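Local coordinates for glycerophosphoryl diester phosphodiesterase (Parabacteroides distasonis, PDB 3MZ2), which probably hydrolyses glycerophosphodiesters to glycerol 3-phosphate and an alcohol, using a TIM-barrel scaffold, at residues Pro211-Pro215 and Glu216-Val220; Met154-Glu157 and Pro158-Ile162; Glu273-Ser276 and Ser277-Val281; Ile126-Arg130 and Gly131-Leu135. All coordinates share one frame; numbering follows the deposited sequence.

Contact 1. Residues Pro211-Pro215 and Glu216-Val220; sequences PKITP and EVREV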
loop_
_atom_site.group_PDB
_atom_site.type_symbol
_atom_site.label_atom_id
_atom_site.label_comp_id
_atom_site.label_asym_id
_atom_site.label_seq_id
_atom_site.Cartn_x
_atom_site.Cartn_y
_atom_site.Cartn_z
ATOM N N PRO A 211 -13.537 7.656 -7.708
ATOM C CA PRO A 211 -14.784 7.128 -7.185
ATOM C C PRO A 211 -15.984 7.980 -7.507
ATOM O O PRO A 211 -17.096 7.594 -7.156
ATOM C CB PRO A 211 -14.521 7.073 -5.678
ATOM C CG PRO A 211 -13.671 8.255 -5.444
ATOM C CD PRO A 211 -12.746 8.310 -6.637
ATOM N N LYS A 212 -15.783 9.094 -8.198
ATOM C CA LYS A 212 -16.845 10.038 -8.440
ATOM C C LYS A 212 -16.551 10.907 -9.646
ATOM O O LYS A 212 -15.410 11.170 -10.004
ATOM C CB LYS A 212 -17.079 10.920 -7.214
ATOM C CG LYS A 212 -15.913 11.844 -6.949
ATOM C CD LYS A 212 -16.185 12.743 -5.727
ATOM C CE LYS A 212 -14.945 13.495 -5.349
ATOM N NZ LYS A 212 -15.129 14.282 -4.071
ATOM N N ILE A 213 -17.619 11.407 -10.244
ATOM C CA ILE A 213 -17.541 12.309 -11.358
ATOM C C ILE A 213 -17.669 13.750 -10.899
ATOM O O ILE A 213 -18.547 14.088 -10.086
ATOM C CB ILE A 213 -18.620 11.950 -12.409
ATOM C CG1 ILE A 213 -18.288 10.619 -13.073
ATOM C CG2 ILE A 213 -18.728 12.986 -13.509
ATOM C CD1 ILE A 213 -19.491 9.953 -13.653
ATOM N N THR A 214 -16.764 14.594 -11.408
ATOM C CA THR A 214 -16.750 16.043 -11.157
ATOM C C THR A 214 -16.400 16.673 -12.493
ATOM O O THR A 214 -15.900 15.959 -13.397
ATOM C CB THR A 214 -15.671 16.396 -10.151
ATOM O OG1 THR A 214 -14.385 16.143 -10.719
ATOM C CG2 THR A 214 -15.790 15.523 -8.895
ATOM N N PRO A 215 -16.654 17.984 -12.658
ATOM C CA PRO A 215 -16.187 18.650 -13.890
ATOM C C PRO A 215 -14.673 18.444 -14.165
ATOM O O PRO A 215 -14.271 18.242 -15.351
ATOM C CB PRO A 215 -16.540 20.130 -13.632
ATOM C CG PRO A 215 -17.844 20.000 -12.746
ATOM C CD PRO A 215 -17.499 18.878 -11.821
ATOM N N GLU A 216 -13.832 18.461 -13.131
ATOM C CA GLU A 216 -12.387 18.224 -13.299
ATOM C C GLU A 216 -12.114 16.828 -13.860
ATOM O O GLU A 216 -11.265 16.634 -14.754
ATOM C CB GLU A 216 -11.638 18.339 -11.958
ATOM C CG GLU A 216 -10.093 18.099 -12.056
ATOM C CD GLU A 216 -9.547 17.109 -11.002
ATOM O OE1 GLU A 216 -9.647 17.423 -9.790
ATOM O OE2 GLU A 216 -9.018 16.019 -11.387
ATOM N N VAL A 217 -12.804 15.833 -13.298
ATOM C CA VAL A 217 -12.608 14.449 -13.727
ATOM C C VAL A 217 -13.180 14.267 -15.129
ATOM O O VAL A 217 -12.587 13.561 -15.974
ATOM C CB VAL A 217 -13.262 13.464 -12.755
ATOM C CG1 VAL A 217 -13.386 12.061 -13.339
ATOM C CG2 VAL A 217 -12.487 13.458 -11.412
ATOM N N ARG A 218 -14.294 14.941 -15.438
ATOM C CA ARG A 218 -14.768 14.939 -16.833
ATOM C C ARG A 218 -13.743 15.473 -17.876
ATOM O O ARG A 218 -13.655 14.960 -18.991
ATOM C CB ARG A 218 -16.120 15.666 -16.974
ATOM C CG ARG A 218 -17.264 14.904 -16.326
ATOM C CD ARG A 218 -18.656 15.514 -16.580
ATOM N NE ARG A 218 -19.246 15.051 -17.850
ATOM C CZ ARG A 218 -19.087 15.631 -19.047
ATOM N NH1 ARG A 218 -18.354 16.736 -19.196
ATOM N NH2 ARG A 218 -19.661 15.095 -20.130
ATOM N N GLU A 219 -13.006 16.497 -17.516
ATOM C CA GLU A 219 -11.962 17.050 -18.348
ATOM C C GLU A 219 -10.869 15.995 -18.550
ATOM O O GLU A 219 -10.398 15.807 -19.659
ATOM C CB GLU A 219 -11.413 18.318 -17.694
ATOM C CG GLU A 219 -10.525 19.196 -18.577
ATOM C CD GLU A 219 -9.145 18.615 -18.788
ATOM O OE1 GLU A 219 -8.545 18.071 -17.812
ATOM O OE2 GLU A 219 -8.649 18.742 -19.941
ATOM N N VAL A 220 -10.472 15.311 -17.485
ATOM C CA VAL A 220 -9.486 14.218 -17.608
ATOM C C VAL A 220 -10.008 13.118 -18.526
ATOM O O VAL A 220 -9.274 12.606 -19.372
ATOM C CB VAL A 220 -9.072 13.692 -16.236
ATOM C CG1 VAL A 220 -8.167 12.458 -16.345
ATOM C CG2 VAL A 220 -8.385 14.818 -15.417
HETATM O O HOH W 1 -12.870 17.037 -8.986
#
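Arg218 N donates to Thr214 O over 2.8 Å and Glu219 N to Pro215 O over 3.1 Å, and with these two bonds the loop leaving strand 205-210 passes into the first turn of helix 215-226. The side chain of Thr214 adds a third bond. Its OG1 accepts from Val217 N at 3.0 Å along a fairly straight line, the N-H...O angle being 162°. With chi1 at 67°, OG1 sits between the backbone N and the carbonyl carbon of its own residue, which turns the hydroxyl toward the opening amides of the helix. This is an N-cap in its classical form, with Thr214 as the capping residue and Pro215 next, at N1, where a proline ring costs the helix no hydrogen bond. The helix belongs to one of the beta-alpha units of the TIM barrel. OG1 also rests against CG2 of Val217 at 3.4 Å. A valine in place of Thr214 would probably leave Val217 N without this side-chain acceptor and so weaken the start of the helix. Ile213 and Arg218 occupy N' and N4, the positions of a hydrophobic staple, but the contact is made by the aliphatic stem of an arginine and only resembles one: CG2 of Ile213 lies 3.7 Å from CG of Arg218. Ile213 packs in addition on Gln258 and Val260, while the ammonium group of Lys212 bonds a tetraethylene glycol probably from the crystallisation liquor.

Contact 2. Residues Met154-Glu157 and Pro158-Ile162; sequences MQAE and PYVMI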
loop_
_atom_site.group_PDB
_atom_site.type_symbol
_atom_site.label_atom_id
_atom_site.label_comp_id
_atom_site.label_asym_id
_atom_site.label_seq_id
_atom_site.Cartn_x
_atom_site.Cartn_y
_atom_site.Cartn_z
HETATM N N MSE A 154 4.171 -17.285 -17.326
HETATM C CA MSE A 154 2.908 -17.990 -17.601
HETATM C C MSE A 154 2.325 -17.593 -18.959
HETATM O O MSE A 154 1.292 -18.151 -19.379
HETATM C CB MSE A 154 1.848 -17.671 -16.527
HETATM C CG MSE A 154 2.183 -18.189 -15.139
HETATM SE SE MSE A 154 0.721 -18.011 -13.892
HETATM C CE MSE A 154 -0.511 -19.322 -14.676
ATOM N N GLN A 155 2.962 -16.624 -19.624
ATOM C CA GLN A 155 2.462 -16.067 -20.902
ATOM C C GLN A 155 1.027 -15.608 -20.711
ATOM O O GLN A 155 0.221 -15.741 -21.611
ATOM C CB GLN A 155 2.660 -17.046 -22.075
ATOM C CG GLN A 155 4.113 -17.558 -22.154
ATOM C CD GLN A 155 4.369 -18.594 -23.265
ATOM O OE1 GLN A 155 5.365 -19.299 -23.235
ATOM N NE2 GLN A 155 3.520 -18.639 -24.238
ATOM N N ALA A 156 0.758 -14.956 -19.578
ATOM C CA ALA A 156 -0.600 -14.551 -19.164
ATOM C C ALA A 156 -0.887 -13.083 -19.459
ATOM O O ALA A 156 -1.885 -12.539 -19.027
ATOM C CB ALA A 156 -0.822 -14.844 -17.624
ATOM N N GLU A 157 -0.001 -12.425 -20.198
ATOM C CA GLU A 157 -0.235 -11.001 -20.544
ATOM C C GLU A 157 -1.569 -10.666 -21.161
ATOM O O GLU A 157 -2.084 -9.556 -20.907
ATOM C CB GLU A 157 0.846 -10.451 -21.444
ATOM C CG GLU A 157 2.307 -10.633 -20.919
ATOM C CD GLU A 157 3.026 -11.854 -21.486
ATOM O OE1 GLU A 157 2.376 -12.898 -21.754
ATOM O OE2 GLU A 157 4.272 -11.782 -21.659
ATOM N N PRO A 158 -2.133 -11.572 -21.992
ATOM C CA PRO A 158 -3.446 -11.220 -22.561
ATOM C C PRO A 158 -4.637 -11.249 -21.613
ATOM O O PRO A 158 -5.751 -10.880 -22.014
ATOM C CB PRO A 158 -3.651 -12.296 -23.651
ATOM C CG PRO A 158 -2.258 -12.769 -23.986
ATOM C CD PRO A 158 -1.493 -12.697 -22.707
ATOM N N TYR A 159 -4.457 -11.736 -20.386
ATOM C CA TYR A 159 -5.579 -11.898 -19.472
ATOM C C TYR A 159 -5.275 -11.568 -18.013
ATOM O O TYR A 159 -6.124 -11.788 -17.152
ATOM C CB TYR A 159 -6.256 -13.277 -19.584
ATOM C CG TYR A 159 -5.358 -14.468 -19.410
ATOM C CD1 TYR A 159 -4.571 -14.947 -20.481
ATOM C CD2 TYR A 159 -5.398 -15.248 -18.228
ATOM C CE1 TYR A 159 -3.753 -16.047 -20.319
ATOM C CE2 TYR A 159 -4.602 -16.360 -18.086
ATOM C CZ TYR A 159 -3.765 -16.746 -19.103
ATOM O OH TYR A 159 -2.990 -17.865 -18.942
ATOM N N VAL A 160 -4.092 -11.059 -17.727
ATOM C CA VAL A 160 -3.763 -10.636 -16.347
ATOM C C VAL A 160 -3.121 -9.257 -16.447
ATOM O O VAL A 160 -1.998 -9.123 -16.949
ATOM C CB VAL A 160 -2.832 -11.641 -15.643
ATOM C CG1 VAL A 160 -2.580 -11.218 -14.147
ATOM C CG2 VAL A 160 -3.348 -13.075 -15.733
HETATM N N MSE A 161 -3.849 -8.229 -16.011
HETATM C CA MSE A 161 -3.401 -6.830 -16.063
HETATM C C MSE A 161 -2.841 -6.437 -14.713
HETATM O O MSE A 161 -3.166 -7.085 -13.697
HETATM C CB MSE A 161 -4.557 -5.868 -16.407
HETATM C CG MSE A 161 -5.049 -6.067 -17.792
HETATM SE SE MSE A 161 -6.786 -5.230 -18.112
HETATM C CE MSE A 161 -6.369 -3.346 -17.749
ATOM N N ILE A 162 -2.070 -5.361 -14.695
ATOM C CA ILE A 162 -1.415 -4.896 -13.450
ATOM C C ILE A 162 -1.916 -3.495 -13.109
ATOM O O ILE A 162 -1.901 -2.623 -13.950
ATOM C CB ILE A 162 0.117 -4.870 -13.617
ATOM C CG1 ILE A 162 0.629 -6.261 -14.042
ATOM C CG2 ILE A 162 0.802 -4.418 -12.287
ATOM C CD1 ILE A 162 2.059 -6.245 -14.677
HETATM O O HOH W 2 -0.852 -7.813 -19.153
#
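Ala156 O receives two amides from the residues that follow it. Tyr159 N lies 3.0 Å from Ala156 O on a nearly straight bond (166°) that closes a type I turn. Val160 N, also 3.0 Å from Ala156 O, makes only a weak bond at 125°. Within the turn Pro158 has no amide hydrogen to give. Two further carbonyls share a water, which donates to Glu157 O and to Val160 O, each at 2.8 Å, and so joins the turn to the start of the strand. Glu157 OE2 is satisfied by Asn177. A chi1 of 55° sets Tyr159 CG between its backbone N and carbonyl carbon and folds the ring back over Ala156. Ala156 CB lies over one face of the Tyr159 ring, 3.8 Å from Tyr159 CZ, and CA of Ala156 makes an off-centre CH-pi contact with that ring. Ala156 CB also meets Val160 CG2 at 3.6 Å. Just before the turn, Gln155 ends helix 144-153 in a Schellman motif. The turn thus carries the chain from that helix into barrel strand 160-164, with Tyr159 and Val160 packed on Ile126 of helix 122-129 and Val160 also on Ile151 of helix 144-153.

Contact 3. Residues Glu273-Ser276 and Ser277-Val281; sequences EAIS and SLIPV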
loop_
_atom_site.group_PDB
_atom_site.type_symbol
_atom_site.label_atom_id
_atom_site.label_comp_id
_atom_site.label_asym_id
_atom_site.label_seq_id
_atom_site.Cartn_x
_atom_site.Cartn_y
_atom_site.Cartn_z
ATOM N N GLU A 273 -27.704 -5.282 -14.389
ATOM C CA GLU A 273 -29.152 -5.093 -14.486
ATOM C C GLU A 273 -29.538 -3.631 -14.702
ATOM O O GLU A 273 -30.441 -3.340 -15.504
ATOM C CB GLU A 273 -29.861 -5.729 -13.269
ATOM C CG GLU A 273 -29.620 -7.239 -13.297
ATOM C CD GLU A 273 -30.324 -8.063 -12.247
ATOM O OE1 GLU A 273 -31.131 -7.489 -11.474
ATOM O OE2 GLU A 273 -30.068 -9.316 -12.236
ATOM N N ALA A 274 -28.843 -2.712 -14.015
ATOM C CA ALA A 274 -29.187 -1.281 -14.110
ATOM C C ALA A 274 -28.898 -0.688 -15.491
ATOM O O ALA A 274 -29.680 0.130 -15.982
ATOM C CB ALA A 274 -28.412 -0.477 -13.055
ATOM N N ILE A 275 -27.785 -1.092 -16.105
ATOM C CA ILE A 275 -27.313 -0.506 -17.358
ATOM C C ILE A 275 -27.641 -1.327 -18.591
ATOM O O ILE A 275 -27.271 -0.928 -19.682
ATOM C CB ILE A 275 -25.841 -0.120 -17.334
ATOM C CG1 ILE A 275 -24.873 -1.325 -17.500
ATOM C CG2 ILE A 275 -25.525 0.683 -16.023
ATOM C CD1 ILE A 275 -23.460 -0.925 -17.521
ATOM N N SER A 276 -28.388 -2.428 -18.423
ATOM C CA SER A 276 -28.670 -3.334 -19.558
ATOM C C SER A 276 -29.293 -2.573 -20.743
ATOM O O SER A 276 -28.946 -2.802 -21.921
ATOM C CB SER A 276 -29.597 -4.483 -19.112
ATOM O OG SER A 276 -30.881 -4.062 -18.696
ATOM N N SER A 277 -30.207 -1.654 -20.437
ATOM C CA SER A 277 -30.885 -0.877 -21.478
ATOM C C SER A 277 -29.994 0.135 -22.190
ATOM O O SER A 277 -30.422 0.722 -23.183
ATOM C CB SER A 277 -32.090 -0.140 -20.881
ATOM O OG SER A 277 -31.608 0.950 -20.143
ATOM N N LEU A 278 -28.781 0.352 -21.673
ATOM C CA LEU A 278 -27.801 1.241 -22.252
ATOM C C LEU A 278 -26.769 0.485 -23.149
ATOM O O LEU A 278 -25.935 1.112 -23.762
ATOM C CB LEU A 278 -27.101 2.021 -21.133
ATOM C CG LEU A 278 -28.025 2.836 -20.206
ATOM C CD1 LEU A 278 -27.163 3.592 -19.168
ATOM C CD2 LEU A 278 -28.926 3.771 -20.950
ATOM N N ILE A 279 -26.842 -0.829 -23.207
ATOM C CA ILE A 279 -25.892 -1.647 -23.971
ATOM C C ILE A 279 -26.344 -1.577 -25.407
ATOM O O ILE A 279 -27.497 -1.919 -25.745
ATOM C CB ILE A 279 -25.813 -3.105 -23.442
ATOM C CG1 ILE A 279 -25.398 -3.153 -21.967
ATOM C CG2 ILE A 279 -24.875 -3.972 -24.324
ATOM C CD1 ILE A 279 -24.149 -2.346 -21.549
ATOM N N PRO A 280 -25.480 -1.044 -26.270
ATOM C CA PRO A 280 -25.855 -0.905 -27.671
ATOM C C PRO A 280 -26.014 -2.270 -28.363
ATOM O O PRO A 280 -25.314 -3.213 -28.018
ATOM C CB PRO A 280 -24.680 -0.144 -28.279
ATOM C CG PRO A 280 -23.752 0.199 -27.179
ATOM C CD PRO A 280 -24.062 -0.712 -26.036
ATOM N N VAL A 281 -26.934 -2.349 -29.318
ATOM C CA VAL A 281 -27.104 -3.573 -30.114
ATOM C C VAL A 281 -25.923 -3.751 -31.106
ATOM O O VAL A 281 -25.342 -4.867 -31.183
ATOM C CB VAL A 281 -28.465 -3.607 -30.830
ATOM C CG1 VAL A 281 -28.673 -2.330 -31.673
ATOM C CG2 VAL A 281 -28.597 -4.932 -31.661
HETATM O O HOH W 3 -31.329 -1.064 -17.862
#
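Ile279 folds back over the backbone carbonyls of Ile275 and Ser276, and its side chain can be traced atom by atom. Ile279 CB starts 3.5 Å from Ser276 O. Ile279 CG1, held anti to the carbonyl carbon of its own residue (chi1 -59°), passes alongside both oxygens, lying 3.6 Å from Ser276 O and 3.7 Å from Ile275 O. A second bend, chi2 -50°, brings the terminal Ile279 CD1 back toward the helix, where it lies near Ile275 O and meets CG1 of Ile275 at 4.2 Å. Both isoleucines also touch Pro32, which extends this apolar patch into a neighbouring loop. The backbone beneath is drawn in by two bonds of the same span: Leu278 N donates to Ile275 O at 2.8 Å and Ile279 N to Ser276 O at 3.2 Å. A water accepts from Ser277 N at 2.9 Å and donates to Ala274 O at 2.8 Å, bridging two backbone groups of this winding. The carbonyl of Ala274 has a second partner in Arg253 of helix 245-257, the helix on which Leu278 packs as well. The two i to i+3 bonds make overlapping type I turns, which lead from helix 268-275, after the eighth parallel strand of the TIM barrel, toward the C-terminal strand 289-291.

Contact 4. Residues Ile126-Arg130 and Gly131-Leu135; sequences IRWAR and GKTIL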
loop_
_atom_site.group_PDB
_atom_site.type_symbol
_atom_site.label_atom_id
_atom_site.label_comp_id
_atom_site.label_asym_id
_atom_site.label_seq_id
_atom_site.Cartn_x
_atom_site.Cartn_y
_atom_site.Cartn_z
ATOM N N ILE A 126 -5.865 -17.543 -12.313
ATOM C CA ILE A 126 -5.278 -17.280 -13.618
ATOM C C ILE A 126 -5.630 -18.427 -14.583
ATOM O O ILE A 126 -6.057 -18.178 -15.716
ATOM C CB ILE A 126 -3.734 -17.089 -13.508
ATOM C CG1 ILE A 126 -3.379 -15.771 -12.833
ATOM C CG2 ILE A 126 -3.011 -17.118 -14.892
ATOM C CD1 ILE A 126 -1.927 -15.683 -12.524
ATOM N N ARG A 127 -5.451 -19.672 -14.144
ATOM C CA ARG A 127 -5.760 -20.842 -14.977
ATOM C C ARG A 127 -7.224 -20.855 -15.415
ATOM O O ARG A 127 -7.548 -21.142 -16.570
ATOM C CB ARG A 127 -5.436 -22.141 -14.232
ATOM C CG ARG A 127 -3.937 -22.391 -14.037
ATOM C CD ARG A 127 -3.642 -23.887 -13.755
ATOM N NE ARG A 127 -4.259 -24.738 -14.761
ATOM C CZ ARG A 127 -4.666 -25.981 -14.539
ATOM N NH1 ARG A 127 -4.488 -26.528 -13.344
ATOM N NH2 ARG A 127 -5.234 -26.679 -15.519
ATOM N N TRP A 128 -8.105 -20.499 -14.498
ATOM C CA TRP A 128 -9.541 -20.397 -14.780
ATOM C C TRP A 128 -9.904 -19.239 -15.689
ATOM O O TRP A 128 -10.764 -19.344 -16.535
ATOM C CB TRP A 128 -10.283 -20.236 -13.460
ATOM C CG TRP A 128 -11.752 -19.966 -13.643
ATOM C CD1 TRP A 128 -12.740 -20.901 -13.876
ATOM C CD2 TRP A 128 -12.386 -18.699 -13.672
ATOM N NE1 TRP A 128 -13.957 -20.270 -14.026
ATOM C CE2 TRP A 128 -13.760 -18.917 -13.919
ATOM C CE3 TRP A 128 -11.934 -17.378 -13.513
ATOM C CZ2 TRP A 128 -14.696 -17.850 -13.975
ATOM C CZ3 TRP A 128 -12.866 -16.321 -13.610
ATOM C CH2 TRP A 128 -14.217 -16.578 -13.848
ATOM N N ALA A 129 -9.218 -18.125 -15.533
ATOM C CA ALA A 129 -9.590 -16.916 -16.261
ATOM C C ALA A 129 -9.294 -17.018 -17.767
ATOM O O ALA A 129 -9.949 -16.351 -18.568
ATOM C CB ALA A 129 -8.889 -15.704 -15.651
ATOM N N ARG A 130 -8.279 -17.794 -18.145
ATOM C CA ARG A 130 -7.834 -17.858 -19.537
ATOM C C ARG A 130 -9.002 -18.258 -20.441
ATOM O O ARG A 130 -9.562 -19.350 -20.270
ATOM C CB ARG A 130 -6.703 -18.875 -19.676
ATOM C CG ARG A 130 -5.957 -18.856 -21.019
ATOM C CD ARG A 130 -4.906 -19.972 -21.040
ATOM N NE ARG A 130 -4.324 -20.268 -22.347
ATOM C CZ ARG A 130 -3.510 -21.302 -22.564
ATOM N NH1 ARG A 130 -3.197 -22.119 -21.561
ATOM N NH2 ARG A 130 -3.006 -21.514 -23.775
ATOM N N GLY A 131 -9.366 -17.389 -21.390
ATOM C CA GLY A 131 -10.483 -17.672 -22.309
ATOM C C GLY A 131 -11.863 -17.310 -21.801
ATOM O O GLY A 131 -12.870 -17.535 -22.509
ATOM N N LYS A 132 -11.935 -16.810 -20.562
ATOM C CA LYS A 132 -13.189 -16.369 -19.980
ATOM C C LYS A 132 -13.245 -14.878 -19.650
ATOM O O LYS A 132 -14.277 -14.242 -19.852
ATOM C CB LYS A 132 -13.508 -17.142 -18.718
ATOM C CG LYS A 132 -13.566 -18.631 -18.897
ATOM C CD LYS A 132 -13.935 -19.292 -17.592
ATOM C CE LYS A 132 -13.808 -20.798 -17.704
ATOM N NZ LYS A 132 -12.397 -21.387 -17.776
ATOM N N THR A 133 -12.166 -14.320 -19.099
ATOM C CA THR A 133 -12.187 -12.970 -18.569
ATOM C C THR A 133 -10.737 -12.427 -18.484
ATOM O O THR A 133 -9.809 -13.018 -19.019
ATOM C CB THR A 133 -12.887 -12.958 -17.169
ATOM O OG1 THR A 133 -13.013 -11.606 -16.680
ATOM C CG2 THR A 133 -12.129 -13.772 -16.146
ATOM N N ILE A 134 -10.570 -11.294 -17.835
ATOM C CA ILE A 134 -9.286 -10.679 -17.591
ATOM C C ILE A 134 -9.253 -10.401 -16.111
ATOM O O ILE A 134 -10.228 -9.896 -15.558
ATOM C CB ILE A 134 -9.171 -9.321 -18.320
ATOM C CG1 ILE A 134 -9.454 -9.446 -19.793
ATOM C CG2 ILE A 134 -7.782 -8.636 -18.067
ATOM C CD1 ILE A 134 -9.838 -8.183 -20.438
ATOM N N LEU A 135 -8.159 -10.729 -15.444
ATOM C CA LEU A 135 -7.966 -10.395 -14.064
ATOM C C LEU A 135 -7.110 -9.138 -13.964
ATOM O O LEU A 135 -6.222 -8.881 -14.818
ATOM C CB LEU A 135 -7.231 -11.568 -13.372
ATOM C CG LEU A 135 -7.875 -12.959 -13.459
ATOM C CD1 LEU A 135 -6.978 -13.997 -12.778
ATOM C CD2 LEU A 135 -9.274 -12.931 -12.902
HETATM O O HOH W 4 -11.890 -21.117 -20.777
#
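Over one face of the Trp128 indole runs the aliphatic chain of Lys132, its CD 3.6 Å above the ring plane and displaced toward the rim. The chain crosses the tryptophan side chain at about a right angle and carries NZ to 4.3 Å from the centroid of the five-membered ring, a cation-pi contact that adds to the CH-pi contact of CD. Near the six-membered ring CG2 of Thr133 approaches Trp128 CZ3 obliquely at 3.7 Å, while Met50, Glu54 and Leu57 of helix 50-59 also pack on the indole. A bend at the end of the lysine (chi4 72°) swings Lys132 NZ back to Trp128 O, where it donates at 2.9 Å, in the carbonyl plane and on a lone pair; a water links the same nitrogen to Arg130 O. A leucine in place of Lys132 would probably leave Trp128 O without this ammonium donor and the indole without its cation. The backbone makes a type II turn at the end of helix 122-129, with Gly131 at the third position, where a side chain would collide with Arg130 O. Ala129 O takes both Lys132 N at 2.9 Å, from above its plane, and Thr133 N at 3.1 Å, within it. Past the turn the chain enters barrel strand 135-137, and Thr133 OG1 bonds Ala62 O. Leu135 turns back under the helix, its CG 3.7 Å from CB of Ala129 and its CD1 4.0 Å from CG1 of Ile126.

In the fold
From the N terminus the order is contact 4, contact 2, contact 1, contact 3. Each closes a local turn; they follow in series and none nests in or crosses another. Contacts 4 and 2 both lead from a helix into a barrel strand, and they touch: Met161 N probably bonds Leu135 O and Tyr159 O probably accepts from Leu135 N, joining parallel strands 135-137 and 160-164, while Met154 packs on Ile126. Contact 1, across the chain's centre, makes the converse passage from strand to helix, its centre about 29 Å from that of contact 2. Contact 3 follows the last barrel helix, with its nearest atoms about 11 Å from contact 1.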